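Local coordinates for effector protein Lem4 (lpg1101) (PDB 6CGK), which removes phosphate from tyrosine residues as a membrane-associated, translocated phosphatase of the haloacid dehalogenase (HAD) superfamily, represented here by its HAD domain in inactivated form, at residues A[17-22]-A[137-142]; A[23-28]-A[92-97]; A[147-152]-A[193-198]; A[155-160]-A[178-183]. The protein carries 1 engineered substitution. All blocks are in the same frame, centred on the assembly; numbering follows the deposited sequence.

Contact 1 of 4, residues A[17-22]-A[137-142]; sequences KNIVYL and VSHEEK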
# COMPACT_ATOMS: atom_id res chain seq x y z
N LYS A 17 -13.42 -5.51 -8.10
CA LYS A 17 -13.23 -6.95 -8.10
C LYS A 17 -11.80 -7.39 -7.80
O LYS A 17 -11.60 -8.54 -7.39
CB LYS A 17 -13.63 -7.57 -9.45
CG LYS A 17 -15.12 -7.61 -9.75
CD LYS A 17 -15.47 -8.53 -10.96
N ASN A 18 -10.82 -6.52 -8.00
CA ASN A 18 -9.41 -6.89 -7.91
C ASN A 18 -8.72 -5.87 -7.02
O ASN A 18 -8.76 -4.68 -7.34
CB ASN A 18 -8.77 -6.92 -9.29
CG ASN A 18 -9.52 -7.85 -10.24
OD1 ASN A 18 -9.70 -9.02 -9.93
ND2 ASN A 18 -9.99 -7.32 -11.35
N ILE A 19 -8.13 -6.32 -5.92
CA ILE A 19 -7.52 -5.41 -4.94
C ILE A 19 -6.10 -5.84 -4.63
O ILE A 19 -5.83 -7.04 -4.44
CB ILE A 19 -8.35 -5.34 -3.65
CG1 ILE A 19 -9.77 -4.90 -3.98
CG2 ILE A 19 -7.70 -4.37 -2.64
CD1 ILE A 19 -10.69 -4.97 -2.72
N VAL A 20 -5.21 -4.85 -4.56
CA VAL A 20 -3.82 -5.01 -4.18
C VAL A 20 -3.67 -4.35 -2.81
O VAL A 20 -3.82 -3.13 -2.69
CB VAL A 20 -2.88 -4.38 -5.21
CG1 VAL A 20 -1.43 -4.40 -4.72
CG2 VAL A 20 -3.04 -5.07 -6.58
N TYR A 21 -3.42 -5.16 -1.78
CA TYR A 21 -3.23 -4.71 -0.41
C TYR A 21 -1.74 -4.68 -0.12
O TYR A 21 -1.09 -5.73 -0.13
CB TYR A 21 -3.90 -5.65 0.59
CG TYR A 21 -5.41 -5.62 0.66
CD1 TYR A 21 -6.07 -4.53 1.19
CD2 TYR A 21 -6.17 -6.73 0.25
CE1 TYR A 21 -7.45 -4.51 1.31
CE2 TYR A 21 -7.56 -6.71 0.35
CZ TYR A 21 -8.19 -5.60 0.88
OH TYR A 21 -9.56 -5.60 1.01
N LEU A 22 -1.22 -3.50 0.18
CA LEU A 22 0.22 -3.33 0.36
C LEU A 22 0.46 -2.73 1.74
O LEU A 22 -0.11 -1.70 2.09
CB LEU A 22 0.81 -2.42 -0.70
CG LEU A 22 0.53 -2.70 -2.19
CD1 LEU A 22 1.13 -1.63 -3.08
CD2 LEU A 22 1.04 -4.08 -2.58
N VAL A 137 -10.95 -6.80 6.72
CA VAL A 137 -12.34 -7.22 6.86
C VAL A 137 -13.26 -6.05 6.56
O VAL A 137 -14.23 -6.18 5.80
CB VAL A 137 -12.59 -7.79 8.26
CG1 VAL A 137 -14.09 -7.98 8.49
CG2 VAL A 137 -11.84 -9.11 8.43
N SER A 138 -12.96 -4.87 7.12
CA SER A 138 -13.78 -3.69 6.87
C SER A 138 -13.80 -3.33 5.40
O SER A 138 -14.85 -2.96 4.85
CB SER A 138 -13.29 -2.51 7.69
OG SER A 138 -13.49 -2.76 9.08
N HIS A 139 -12.64 -3.39 4.75
CA HIS A 139 -12.61 -3.04 3.33
C HIS A 139 -13.42 -4.01 2.50
O HIS A 139 -14.19 -3.60 1.63
CB HIS A 139 -11.19 -2.97 2.79
CG HIS A 139 -11.12 -2.26 1.48
ND1 HIS A 139 -11.25 -0.89 1.38
CD2 HIS A 139 -11.07 -2.73 0.22
CE1 HIS A 139 -11.23 -0.54 0.11
NE2 HIS A 139 -11.13 -1.64 -0.62
N GLU A 140 -13.26 -5.32 2.75
CA GLU A 140 -14.02 -6.30 1.96
C GLU A 140 -15.52 -6.13 2.16
O GLU A 140 -16.31 -6.46 1.26
CB GLU A 140 -13.59 -7.72 2.33
CG GLU A 140 -12.14 -8.04 1.92
CD GLU A 140 -11.94 -8.00 0.39
OE1 GLU A 140 -12.90 -8.28 -0.38
OE2 GLU A 140 -10.81 -7.70 -0.04
N GLU A 141 -15.94 -5.61 3.30
CA GLU A 141 -17.36 -5.48 3.58
C GLU A 141 -17.98 -4.24 2.95
O GLU A 141 -19.21 -4.10 2.99
CB GLU A 141 -17.59 -5.49 5.09
CG GLU A 141 -17.43 -6.87 5.67
CD GLU A 141 -17.57 -6.91 7.19
OE1 GLU A 141 -17.81 -5.85 7.79
OE2 GLU A 141 -17.44 -8.00 7.77
N LYS A 142 -17.18 -3.35 2.36
CA LYS A 142 -17.75 -2.23 1.62
C LYS A 142 -18.64 -2.76 0.49
O LYS A 142 -18.31 -3.78 -0.13
CB LYS A 142 -16.64 -1.34 1.06
CG LYS A 142 -15.80 -0.67 2.15
CD LYS A 142 -14.70 0.20 1.52
CE LYS A 142 -14.99 1.68 1.72
NZ LYS A 142 -14.56 2.45 0.53

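Contact 2 of 4, residues A[23-28]-A[92-97]; sequences NFDGTI and IISRNH. Engineered in segment 23-28: Asn23 (natural residue Asp). With MG (magnesium ion), chain C; PO4 (phosphate ion), chain B.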
# COMPACT_ATOMS: atom_id res chain seq x y z
N ASN A 23 1.31 -3.40 2.51
CA ASN A 23 1.96 -2.75 3.62
C ASN A 23 2.84 -1.61 3.09
O ASN A 23 3.22 -1.61 1.93
CB ASN A 23 2.80 -3.78 4.38
CG ASN A 23 3.48 -3.20 5.53
OD1 ASN A 23 4.71 -3.16 5.56
ND2 ASN A 23 2.71 -2.77 6.53
N PHE A 24 3.16 -0.65 3.96
CA PHE A 24 4.02 0.46 3.49
C PHE A 24 5.47 0.31 3.92
O PHE A 24 6.34 0.06 3.08
CB PHE A 24 3.49 1.81 3.97
CG PHE A 24 4.24 2.99 3.40
CD1 PHE A 24 4.01 3.37 2.07
CD2 PHE A 24 5.14 3.69 4.17
CE1 PHE A 24 4.71 4.47 1.54
CE2 PHE A 24 5.84 4.79 3.64
CZ PHE A 24 5.62 5.18 2.32
N ASP A 25 5.77 0.42 5.22
CA ASP A 25 7.17 0.42 5.65
C ASP A 25 7.77 -0.96 5.46
O ASP A 25 7.25 -1.96 5.97
CB ASP A 25 7.30 0.80 7.13
CG ASP A 25 6.83 2.21 7.41
OD1 ASP A 25 7.38 3.14 6.80
OD2 ASP A 25 5.90 2.37 8.23
N GLY A 26 8.87 -1.02 4.73
CA GLY A 26 9.58 -2.26 4.50
C GLY A 26 9.09 -3.04 3.31
O GLY A 26 9.75 -4.00 2.90
N THR A 27 7.94 -2.66 2.77
CA THR A 27 7.35 -3.29 1.61
C THR A 27 7.46 -2.36 0.41
O THR A 27 8.18 -2.66 -0.55
CB THR A 27 5.88 -3.64 1.89
OG1 THR A 27 5.83 -4.51 3.02
CG2 THR A 27 5.26 -4.34 0.71
N ILE A 28 6.79 -1.21 0.47
CA ILE A 28 7.00 -0.17 -0.53
C ILE A 28 8.33 0.57 -0.30
O ILE A 28 8.97 0.97 -1.27
CB ILE A 28 5.79 0.78 -0.52
CG1 ILE A 28 4.58 0.06 -1.15
CG2 ILE A 28 6.08 2.08 -1.28
CD1 ILE A 28 3.26 0.66 -0.76
N ILE A 92 -3.34 0.76 0.67
CA ILE A 92 -2.16 0.74 1.54
C ILE A 92 -2.62 0.60 2.98
O ILE A 92 -3.48 1.37 3.45
CB ILE A 92 -1.28 1.98 1.34
CG1 ILE A 92 -0.68 1.96 -0.07
CG2 ILE A 92 -0.22 2.02 2.45
CD1 ILE A 92 0.19 3.21 -0.43
N ILE A 93 -2.12 -0.41 3.69
CA ILE A 93 -2.51 -0.62 5.09
C ILE A 93 -1.24 -0.52 5.92
O ILE A 93 -0.28 -1.29 5.71
CB ILE A 93 -3.21 -1.97 5.33
CG1 ILE A 93 -4.43 -2.10 4.41
CG2 ILE A 93 -3.62 -2.09 6.80
CD1 ILE A 93 -5.23 -3.41 4.68
N SER A 94 -1.21 0.42 6.85
CA SER A 94 0.07 0.74 7.48
C SER A 94 -0.15 1.26 8.89
O SER A 94 -1.10 1.99 9.14
CB SER A 94 0.83 1.79 6.65
OG SER A 94 2.02 2.22 7.31
N ARG A 95 0.79 0.94 9.80
CA ARG A 95 0.81 1.57 11.11
C ARG A 95 1.52 2.93 11.11
O ARG A 95 1.64 3.53 12.19
CB ARG A 95 1.53 0.70 12.16
CG ARG A 95 1.16 -0.73 12.21
CD ARG A 95 1.80 -1.39 13.43
NE ARG A 95 1.42 -2.80 13.51
CZ ARG A 95 2.08 -3.79 12.90
NH1 ARG A 95 3.15 -3.52 12.16
NH2 ARG A 95 1.66 -5.04 13.04
N ASN A 96 1.97 3.40 9.96
CA ASN A 96 2.61 4.70 9.88
C ASN A 96 1.54 5.79 9.67
O ASN A 96 0.35 5.51 9.52
CB ASN A 96 3.65 4.71 8.76
CG ASN A 96 4.80 5.66 9.04
OD1 ASN A 96 4.59 6.73 9.59
ND2 ASN A 96 6.01 5.24 8.71
N HIS A 97 1.98 7.03 9.70
CA HIS A 97 1.10 8.20 9.59
C HIS A 97 0.68 8.42 8.15
O HIS A 97 1.49 8.30 7.23
CB HIS A 97 1.85 9.46 10.03
CG HIS A 97 2.36 9.40 11.43
ND1 HIS A 97 1.55 9.59 12.53
CD2 HIS A 97 3.61 9.18 11.91
CE1 HIS A 97 2.28 9.49 13.63
NE2 HIS A 97 3.53 9.23 13.29
MG MG C . 6.01 -3.17 7.02
P PO4 B . 3.87 -0.54 8.33
O1 PO4 B . 3.58 0.27 7.07
O2 PO4 B . 2.61 -1.10 8.99
O3 PO4 B . 4.57 0.41 9.29
O4 PO4 B . 4.85 -1.65 8.02
O HOH W 1 7.45 -3.21 8.47
O HOH W 2 4.83 -4.52 8.08

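Contact 3 of 4, residues A[147-152]-A[193-198]; sequences PGFRLI and KEILTN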
# COMPACT_ATOMS: atom_id res chain seq x y z
N PRO A 147 -15.84 -10.47 -4.92
CA PRO A 147 -14.76 -11.46 -5.01
C PRO A 147 -13.99 -11.32 -6.31
O PRO A 147 -14.54 -10.93 -7.34
CB PRO A 147 -15.50 -12.80 -4.95
CG PRO A 147 -16.90 -12.49 -5.15
CD PRO A 147 -17.16 -11.09 -4.76
N GLY A 148 -12.74 -11.74 -6.26
CA GLY A 148 -11.88 -11.67 -7.43
C GLY A 148 -10.43 -11.82 -6.99
O GLY A 148 -10.13 -12.51 -6.01
N PHE A 149 -9.54 -11.14 -7.69
CA PHE A 149 -8.12 -11.31 -7.46
C PHE A 149 -7.68 -10.49 -6.26
O PHE A 149 -8.12 -9.36 -6.06
CB PHE A 149 -7.34 -10.89 -8.70
CG PHE A 149 -5.86 -10.95 -8.53
CD1 PHE A 149 -5.19 -12.16 -8.47
CD2 PHE A 149 -5.12 -9.78 -8.45
CE1 PHE A 149 -3.80 -12.20 -8.32
CE2 PHE A 149 -3.72 -9.81 -8.30
CZ PHE A 149 -3.07 -11.03 -8.24
N ARG A 150 -6.80 -11.08 -5.44
CA ARG A 150 -6.23 -10.39 -4.29
C ARG A 150 -4.73 -10.60 -4.26
O ARG A 150 -4.25 -11.74 -4.29
CB ARG A 150 -6.83 -10.88 -2.95
CG ARG A 150 -8.31 -10.59 -2.74
CD ARG A 150 -8.61 -9.08 -2.72
NE ARG A 150 -10.04 -8.82 -2.48
CZ ARG A 150 -10.98 -8.81 -3.44
NH1 ARG A 150 -10.64 -9.04 -4.71
NH2 ARG A 150 -12.24 -8.55 -3.14
N LEU A 151 -3.99 -9.49 -4.19
CA LEU A 151 -2.55 -9.51 -4.00
C LEU A 151 -2.26 -8.85 -2.66
O LEU A 151 -2.81 -7.78 -2.37
CB LEU A 151 -1.83 -8.77 -5.14
CG LEU A 151 -0.32 -8.55 -4.97
CD1 LEU A 151 0.43 -9.87 -4.85
CD2 LEU A 151 0.23 -7.73 -6.13
N ILE A 152 -1.44 -9.49 -1.83
CA ILE A 152 -1.07 -8.97 -0.51
C ILE A 152 0.44 -9.06 -0.40
O ILE A 152 1.01 -10.15 -0.56
CB ILE A 152 -1.69 -9.78 0.64
CG1 ILE A 152 -3.21 -9.74 0.59
CG2 ILE A 152 -1.12 -9.31 2.00
CD1 ILE A 152 -3.85 -10.66 1.66
N LYS A 193 3.06 -9.08 -13.45
CA LYS A 193 2.66 -10.17 -14.32
C LYS A 193 1.50 -10.95 -13.69
O LYS A 193 0.57 -11.35 -14.39
CB LYS A 193 3.86 -11.08 -14.61
CG LYS A 193 3.51 -12.26 -15.49
CD LYS A 193 4.70 -13.18 -15.66
CE LYS A 193 5.85 -12.48 -16.34
NZ LYS A 193 6.66 -13.49 -17.07
N GLU A 194 1.53 -11.15 -12.37
CA GLU A 194 0.46 -11.88 -11.69
C GLU A 194 -0.87 -11.15 -11.80
O GLU A 194 -1.91 -11.78 -12.03
CB GLU A 194 0.82 -12.12 -10.22
CG GLU A 194 2.03 -13.03 -9.95
CD GLU A 194 2.29 -13.27 -8.45
OE1 GLU A 194 1.80 -12.47 -7.61
OE2 GLU A 194 2.99 -14.26 -8.12
N ILE A 195 -0.87 -9.83 -11.62
CA ILE A 195 -2.11 -9.07 -11.83
C ILE A 195 -2.64 -9.32 -13.24
O ILE A 195 -3.79 -9.72 -13.43
CB ILE A 195 -1.88 -7.57 -11.59
CG1 ILE A 195 -1.55 -7.30 -10.13
CG2 ILE A 195 -3.11 -6.79 -12.01
CD1 ILE A 195 -1.03 -5.88 -9.89
N LEU A 196 -1.81 -9.07 -14.26
CA LEU A 196 -2.28 -9.18 -15.63
C LEU A 196 -2.73 -10.59 -15.97
O LEU A 196 -3.68 -10.79 -16.74
CB LEU A 196 -1.19 -8.73 -16.61
CG LEU A 196 -0.77 -7.26 -16.58
CD1 LEU A 196 0.16 -6.99 -17.76
CD2 LEU A 196 -1.98 -6.36 -16.64
N THR A 197 -2.03 -11.59 -15.43
CA THR A 197 -2.38 -12.99 -15.68
C THR A 197 -3.71 -13.38 -15.04
O THR A 197 -4.38 -14.29 -15.53
CB THR A 197 -1.29 -13.93 -15.16
OG1 THR A 197 -0.04 -13.61 -15.79
CG2 THR A 197 -1.64 -15.37 -15.47
N ASN A 198 -4.12 -12.71 -13.96
CA ASN A 198 -5.32 -13.10 -13.23
C ASN A 198 -6.47 -12.11 -13.35
O ASN A 198 -7.53 -12.35 -12.78
CB ASN A 198 -4.99 -13.29 -11.75
CG ASN A 198 -4.07 -14.47 -11.51
OD1 ASN A 198 -4.52 -15.60 -11.37
ND2 ASN A 198 -2.77 -14.22 -11.45

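Contact 4 of 4, residues A[155-160]-A[178-183]; sequences DDEVDG and FHNEKP. With MG (magnesium ion), chain C.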
# COMPACT_ATOMS: atom_id res chain seq x y z
N ASP A 155 6.19 -7.16 4.56
CA ASP A 155 7.51 -7.61 5.01
C ASP A 155 7.47 -8.27 6.39
O ASP A 155 8.45 -8.91 6.79
CB ASP A 155 8.49 -6.45 5.05
CG ASP A 155 8.05 -5.38 6.02
OD1 ASP A 155 6.91 -4.92 5.88
OD2 ASP A 155 8.84 -5.01 6.93
N ASP A 156 6.38 -8.09 7.14
CA ASP A 156 6.20 -8.72 8.43
C ASP A 156 5.29 -9.93 8.20
O ASP A 156 4.11 -9.76 7.85
CB ASP A 156 5.62 -7.73 9.44
CG ASP A 156 5.67 -8.24 10.87
OD1 ASP A 156 5.48 -9.46 11.07
OD2 ASP A 156 5.89 -7.43 11.79
N GLU A 157 5.84 -11.14 8.33
CA GLU A 157 5.06 -12.33 8.00
C GLU A 157 3.77 -12.38 8.80
O GLU A 157 2.70 -12.72 8.26
CB GLU A 157 5.89 -13.60 8.24
CG GLU A 157 5.22 -14.87 7.74
CD GLU A 157 5.97 -16.12 8.15
OE1 GLU A 157 6.96 -16.00 8.90
OE2 GLU A 157 5.57 -17.22 7.72
N VAL A 158 3.85 -12.03 10.08
CA VAL A 158 2.67 -12.01 10.95
C VAL A 158 1.63 -11.03 10.42
O VAL A 158 0.46 -11.38 10.24
CB VAL A 158 3.10 -11.65 12.38
CG1 VAL A 158 1.88 -11.42 13.25
CG2 VAL A 158 3.96 -12.74 12.92
N ASP A 159 2.05 -9.78 10.20
CA ASP A 159 1.17 -8.79 9.60
C ASP A 159 0.56 -9.30 8.32
O ASP A 159 -0.63 -9.10 8.06
CB ASP A 159 1.95 -7.51 9.29
CG ASP A 159 1.98 -6.55 10.43
OD1 ASP A 159 2.33 -6.99 11.55
OD2 ASP A 159 1.64 -5.37 10.21
N GLY A 160 1.38 -9.94 7.48
CA GLY A 160 0.87 -10.41 6.21
C GLY A 160 -0.22 -11.44 6.40
O GLY A 160 -1.26 -11.39 5.72
N PHE A 178 0.07 -14.09 -2.13
CA PHE A 178 0.61 -13.51 -0.91
C PHE A 178 2.13 -13.55 -1.01
O PHE A 178 2.71 -14.62 -1.22
CB PHE A 178 0.12 -14.25 0.33
CG PHE A 178 0.79 -13.83 1.59
CD1 PHE A 178 1.01 -12.48 1.87
CD2 PHE A 178 1.21 -14.77 2.52
CE1 PHE A 178 1.63 -12.09 3.04
CE2 PHE A 178 1.84 -14.38 3.70
CZ PHE A 178 2.05 -13.05 3.96
N HIS A 179 2.76 -12.38 -0.86
CA HIS A 179 4.21 -12.27 -0.93
C HIS A 179 4.72 -11.64 0.35
O HIS A 179 4.35 -10.51 0.70
CB HIS A 179 4.62 -11.47 -2.16
CG HIS A 179 4.12 -12.08 -3.43
ND1 HIS A 179 4.64 -13.24 -3.95
CD2 HIS A 179 3.10 -11.72 -4.26
CE1 HIS A 179 3.98 -13.57 -5.05
NE2 HIS A 179 3.05 -12.66 -5.26
N ASN A 180 5.56 -12.39 1.05
CA ASN A 180 6.24 -11.92 2.25
C ASN A 180 7.73 -12.02 1.93
O ASN A 180 8.24 -13.12 1.70
CB ASN A 180 5.85 -12.76 3.46
CG ASN A 180 6.64 -12.42 4.69
OD1 ASN A 180 7.19 -13.30 5.35
ND2 ASN A 180 6.72 -11.13 5.01
N GLU A 181 8.39 -10.87 1.86
CA GLU A 181 9.81 -10.82 1.53
C GLU A 181 10.48 -9.80 2.44
O GLU A 181 9.82 -8.93 3.02
CB GLU A 181 10.03 -10.45 0.05
CG GLU A 181 9.37 -11.41 -0.95
CD GLU A 181 10.12 -12.71 -1.11
OE1 GLU A 181 11.22 -12.85 -0.54
OE2 GLU A 181 9.61 -13.62 -1.81
N LYS A 182 11.80 -9.94 2.59
CA LYS A 182 12.56 -8.93 3.30
C LYS A 182 12.53 -7.62 2.51
O LYS A 182 12.40 -7.62 1.28
CB LYS A 182 14.01 -9.38 3.49
CG LYS A 182 14.18 -10.55 4.44
N PRO A 183 12.62 -6.48 3.19
CA PRO A 183 12.59 -5.20 2.47
C PRO A 183 13.65 -5.19 1.38
O PRO A 183 14.77 -5.67 1.57
CB PRO A 183 12.87 -4.17 3.57
CG PRO A 183 12.49 -4.86 4.84
CD PRO A 183 12.76 -6.31 4.65
MG MG C . 6.01 -3.17 7.02
O HOH W 1 7.45 -3.21 8.47
O HOH W 2 4.83 -4.52 8.08

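Contact 1 of 4, residues A[17-22]-A[137-142]
Ile19 and Tyr21 of the central strand meet His139 and Glu140 of helix 132-140 in a buried strand-to-helix contact, an example of how a Rossmann-like sheet receives a helix on one face. The backbones stay apart, with Ile19 CA and Glu140 CA 9.5 Å from each other, so side chains alone bridge the gap. Tyr21 stretches across, and its OH donates a hydrogen bond to Glu140 OE2 at 2.7 Å. The acceptor sits at the edge of the phenol ring, whereas the hydroxyl comes to it from above the carboxylate plane, 39° out of it. A bend at chi2 (-64°) turns the glutamate chain back toward the strand. His139 CD2 comes within 3.3 Å of Tyr21 OH, with the two ring planes nearly perpendicular. The imidazole also receives Ile19 at its edge, where CD1 is 3.7 Å from His139 CD2. The other branch of Ile19 serves the tyrosine itself, CG2 lying over the centre of the phenol ring. Buried charge is answered from outside the pair: Arg150 and Arg172 form salt bridges with Glu140, and His139 ND1 is hydrogen-bonded to the hydroxyl of Tyr118. Val91 of strand 89-93 packs against Ile19, Tyr21 and His139, while Leu167 of helix 157-169 touches both Tyr21 and Glu140 on this face of the sheet.

Contact 2 of 4, residues A[23-28]-A[92-97]
Asn23 and Ile93 bring their CA atoms to 5.2 Å where the neighbouring parallel strands run out, and an almost straight CA-H...O contact links Asn23 CA to Ile93 O (angle at H 175°). Beyond this point the two segments continue as loops that together cradle a phosphate, as the first two signature motifs of HAD phosphatases do. Ser94 serves both the phosphate and its own loop. Its OG, anti to the backbone N (chi1 174°), donates to phosphate O1 at 2.5 Å and at the same time accepts from Asn96 N, closing an ST turn. Asp25 N donates to the same phosphate oxygen O1 at 2.9 Å, and Arg95 N reaches O2 in a nearly linear bond. Asp25 OD2 lies 2.6 Å from phosphate O3. That carboxylate is steadied by Asn96, whose ND2 donates a hydrogen bond to the syn lone pair of Asp25 OD2 at 2.9 Å and a weaker one to Asp25 OD1. Magnesium is held by Asp25 O at 2.0 Å, by phosphate O4, by two waters and by the side chain of Asn23, an engineered replacement for the natural aspartate; Asp155 completes the shell. Away from the phosphate, Phe24 CB packs on Ile92 CG2, and Ile28 CD1 meets Ile92 CD1. Lys132 of helix 132-140 also binds the phosphate, and helix 98-107 covers Phe24 through Tyr100, Ile101 and Leu104.

Contact 3 of 4, residues A[147-152]-A[193-198]
Phe149 and Leu151, leading into and lying on strand 150-154, pack on helix 188-198 and so form part of one face of the three-layer alpha/beta sandwich of the HAD core. No hydrogen bond crosses; the join is made largely by the phenyl ring of Phe149. With CG anti to the backbone N (chi1 177°), the ring is carried toward the helix and touches three of its residues. Phe149 CE2 rests 3.8 Å from Ile195 CG1, CZ lies 4.0 Å from Glu194 O, and on the other flank CD1 is 3.5 Å from Asn198 CB. The Asn198 amide runs almost parallel to the ring plane, 9° from it. What fixes this amide is a bond back into its own helix: Asn198 ND2 donates to Glu194 O at 2.7 Å, nearly straight, with the acceptor close to the amide plane. Leu151 makes a lighter contact farther along the strand, its CD1 4.0 Å from Glu194 OE1, while CD2 approaches Ile195 CD1 more loosely. The Glu194 chain, extended beyond CG, passes across the leucine to reach its polar partner, the imidazole NE2 of His179. Ile152 lies on the other face of the sheet, against Met163, Cys164 and Leu167 of helix 157-169, whereas Phe149 and Leu151 also touch Lys177 of edge strand 176-180 and Ile195 reaches Val20 of strand 19-23.

Contact 4 of 4, residues A[155-160]-A[178-183]
Asn180 touches both Asp155 and Glu157, and its side chain can be followed outward from the end of the sheet. CB points toward the 155-160 segment; CG then comes 3.7 Å from Glu157 CA. There the amide divides. OD1 presses on the glutamate chain, 3.2 Å from Glu157 CB, while ND2 turns to the loop, lying 3.3 Å from Asp155 C, and finds its hydrogen-bond partner in Asp154 O. The Asn180 amide and Glu157 carboxylate planes are 19° apart. Next to this, Asp155 CA makes a bent CA-H...O contact with Glu181 O at 3.3 Å, a buried carbonyl that has no other partner in the model. Asp155 itself works for the metal: with CG placed between the backbone N and the carbonyl carbon (chi1 62°), OD1 binds magnesium at 2.3 Å and OD2 accepts a hydrogen bond from a metal-bound water at 2.7 Å. One turn into the helix, Gly160 lies against Phe178, its CA 3.7 Å from CZ, so the ring tip rests directly on the helix backbone. Asp156 N-caps that helix through a weak bond from Val158 N. The contact thus belongs to the right-handed beta-alpha-beta unit of strand 150-154, helix 157-169 and strand 176-180; Phe178 also packs on Ile152, and the stack of His179 with Tyr191 ties the edge strand to helix 188-198.

How the contacts relate
Contacts 2 and 4, with centres 11 Å apart, together build the active site: they share the magnesium ion and both of its waters, and a salt bridge from Arg95 NH2 to Asp159 OD1 (2.5 Å) joins them beyond the strand ends. Contacts 1 and 3 lie farther back along the sheet, away from the metal, and secure opposite faces of it, joined by a probable backbone hydrogen bond from Tyr21 N to Leu151 O (2.8 Å). The side chain of Tyr21 is about 12 Å from the magnesium ion. Contact 1 runs on into contact 2 along strand 19-23, whose end supplies the metal-binding loop, while contact 4 is nested within the chain loop that contact 3 closes.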